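Local atomic coordinates of glucose-1-phosphate thymidylyltransferase (Bacillus anthracis, PDB entry 4ECM), a protein that catalyses the transfer of a thymidylyl group from dTTP to glucose-1-phosphate, giving dTDP-glucose and pyrophosphate, the first step of dTDP-L-rhamnose synthesis. Residues 140-145 with 154-159. Numbering follows the deposited sequence. Where two conformers were deposited one is given.
Sequences RPYVEE and KVLLQS
Leu156 lays its two methyl groups against the ring of Tyr142, and this apolar pair forms the centre of the contact between helix 140-147 and strand 153-159. CD2 of Leu156 stands 4.1 Å from the ring centroid of Tyr142, in a direction 22° off the ring normal, which meets the definition of a CH-pi contact over the face. The other methyl, CD1, lies 3.7 Å from CD2 of Tyr142; both methyls sit on the same face toward its CG end, Leu156 CD2 above ring atom CG and Leu156 CD1 beyond the CD2 edge. The tyrosine hydroxyl, at the end of the ring remote from CB, is hydrogen-bonded to Asp137, which ties down that end.

Lys154, two residues earlier on the same strand face, reaches the helix between the carbonyl O of Tyr142 and the side chain of Glu145. Its CG is anti to the backbone N, and the later bends at chi3 and chi4 turn the amine toward Glu145. CD of Lys154 passes 3.9 Å from O of Tyr142, while NZ of Lys154 forms a salt bridge with OE1 of Glu145 at 3.3 Å. NZ meets OE1 on the anti side of the carboxylate, 26° out of its plane. Thr233 and Asn235 of the adjacent strand 232-236 also bind the amine, and Asn235 ND2 donates to the same OE1, linking both charges to the sheet.

With segment axes 10.1 Å apart and running at 152°, the helix packs nearly antiparallel on the strand, as one layer of the alpha/beta nucleotidyltransferase fold, whose central mixed sheet includes this strand.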
loop_
_atom_site.group_PDB
_atom_site.type_symbol
_atom_site.label_atom_id
_atom_site.label_comp_id
_atom_site.label_asym_id
_atom_site.label_seq_id
_atom_site.Cartn_x
_atom_site.Cartn_y
_atom_site.Cartn_z
ATOM N N ARG A 140 -29.117 18.529 8.593
ATOM C CA ARG A 140 -29.553 19.079 9.883
ATOM C C ARG A 140 -31.052 19.148 10.113
ATOM O O ARG A 140 -31.524 18.733 11.162
ATOM C CB ARG A 140 -28.911 20.455 10.159
ATOM C CG ARG A 140 -29.308 21.078 11.516
ATOM C CD ARG A 140 -28.637 22.455 11.730
ATOM N NE ARG A 140 -27.175 22.352 11.790
ATOM C CZ ARG A 140 -26.479 22.173 12.912
ATOM N NH1 ARG A 140 -25.156 22.081 12.873
ATOM N NH2 ARG A 140 -27.097 22.088 14.076
ATOM N N PRO A 141 -31.811 19.680 9.147
ATOM C CA PRO A 141 -33.253 19.759 9.400
ATOM C C PRO A 141 -33.883 18.406 9.691
ATOM O O PRO A 141 -34.791 18.315 10.525
ATOM C CB PRO A 141 -33.811 20.366 8.104
ATOM C CG PRO A 141 -32.663 21.169 7.546
ATOM C CD PRO A 141 -31.420 20.367 7.899
ATOM N N TYR A 142 -33.379 17.368 9.026
ATOM C CA TYR A 142 -33.886 16.016 9.205
ATOM C C TYR A 142 -33.403 15.415 10.531
ATOM O O TYR A 142 -34.173 14.734 11.236
ATOM C CB TYR A 142 -33.457 15.137 8.040
ATOM C CG TYR A 142 -33.748 15.757 6.691
ATOM C CD1 TYR A 142 -35.048 16.119 6.333
ATOM C CD2 TYR A 142 -32.730 15.965 5.772
ATOM C CE1 TYR A 142 -35.319 16.697 5.091
ATOM C CE2 TYR A 142 -32.986 16.529 4.517
ATOM C CZ TYR A 142 -34.270 16.890 4.187
ATOM O OH TYR A 142 -34.509 17.449 2.976
ATOM N N VAL A 143 -32.148 15.676 10.873
ATOM C CA VAL A 143 -31.595 15.195 12.125
ATOM C C VAL A 143 -32.339 15.849 13.311
ATOM O O VAL A 143 -32.686 15.175 14.266
ATOM C CB VAL A 143 -30.086 15.446 12.215
ATOM C CG1 VAL A 143 -29.565 15.120 13.610
ATOM C CG2 VAL A 143 -29.360 14.642 11.149
ATOM N N GLU A 144 -32.613 17.145 13.215
ATOM C CA GLU A 144 -33.356 17.864 14.258
ATOM C C GLU A 144 -34.754 17.306 14.465
ATOM O O GLU A 144 -35.202 17.176 15.608
ATOM C CB GLU A 144 -33.444 19.357 13.935
ATOM C CG GLU A 144 -32.117 20.066 14.041
ATOM C CD GLU A 144 -32.172 21.512 13.562
ATOM O OE1 GLU A 144 -33.162 21.898 12.894
ATOM O OE2 GLU A 144 -31.208 22.248 13.856
ATOM N N GLU A 145 -35.459 17.010 13.375
ATOM C CA GLU A 145 -36.783 16.400 13.489
ATOM C C GLU A 145 -36.687 15.048 14.136
ATOM O O GLU A 145 -37.489 14.718 15.005
ATOM C CB GLU A 145 -37.471 16.190 12.147
ATOM C CG GLU A 145 -38.256 17.346 11.628
ATOM C CD GLU A 145 -39.063 16.984 10.370
ATOM O OE1 GLU A 145 -39.478 15.811 10.205
ATOM O OE2 GLU A 145 -39.292 17.897 9.558
ATOM N N LYS A 154 -36.173 7.114 10.453
ATOM C CA LYS A 154 -36.552 8.081 9.444
ATOM C C LYS A 154 -35.766 7.802 8.165
ATOM O O LYS A 154 -34.568 7.508 8.206
ATOM C CB LYS A 154 -36.275 9.513 9.932
ATOM C CG LYS A 154 -36.558 10.614 8.895
ATOM C CD LYS A 154 -36.269 12.026 9.425
ATOM C CE LYS A 154 -37.256 12.496 10.529
ATOM N NZ LYS A 154 -38.683 12.638 10.108
ATOM N N VAL A 155 -36.462 7.878 7.041
ATOM C CA VAL A 155 -35.874 7.684 5.720
ATOM C C VAL A 155 -36.127 8.957 4.929
ATOM O O VAL A 155 -37.095 9.700 5.216
ATOM C CB VAL A 155 -36.451 6.443 4.987
ATOM C CG1 VAL A 155 -36.046 5.170 5.723
ATOM C CG2 VAL A 155 -37.980 6.534 4.844
ATOM N N LEU A 156 -35.239 9.226 3.972
ATOM C CA LEU A 156 -35.304 10.423 3.138
ATOM C C LEU A 156 -35.557 9.981 1.706
ATOM O O LEU A 156 -34.839 9.126 1.182
ATOM C CB LEU A 156 -34.004 11.214 3.232
ATOM C CG LEU A 156 -33.564 11.590 4.654
ATOM C CD1 LEU A 156 -32.295 12.480 4.625
ATOM C CD2 LEU A 156 -34.693 12.274 5.431
ATOM N N LEU A 157 -36.569 10.579 1.079
ATOM C CA LEU A 157 -37.017 10.175 -0.256
ATOM C C LEU A 157 -36.669 11.155 -1.368
ATOM O O LEU A 157 -36.581 12.370 -1.153
ATOM C CB LEU A 157 -38.539 9.986 -0.269
ATOM C CG LEU A 157 -39.167 9.100 0.819
ATOM C CD1 LEU A 157 -40.691 9.004 0.603
ATOM C CD2 LEU A 157 -38.515 7.727 0.839
ATOM N N GLN A 158 -36.468 10.592 -2.557
ATOM C CA GLN A 158 -36.219 11.355 -3.764
ATOM C C GLN A 158 -37.034 10.797 -4.896
ATOM O O GLN A 158 -36.995 9.602 -5.160
ATOM C CB GLN A 158 -34.760 11.287 -4.183
ATOM C CG GLN A 158 -33.926 12.391 -3.632
ATOM C CD GLN A 158 -34.147 13.727 -4.355
ATOM O OE1 GLN A 158 -33.918 14.777 -3.794
ATOM N NE2 GLN A 158 -34.560 13.668 -5.593
ATOM N N SER A 159 -37.774 11.671 -5.568
ATOM C CA SER A 159 -38.548 11.276 -6.731
ATOM C C SER A 159 -37.536 11.125 -7.857
ATOM O O SER A 159 -36.737 12.026 -8.084
ATOM C CB SER A 159 -39.590 12.332 -7.073
ATOM O OG SER A 159 -40.375 11.902 -8.172
#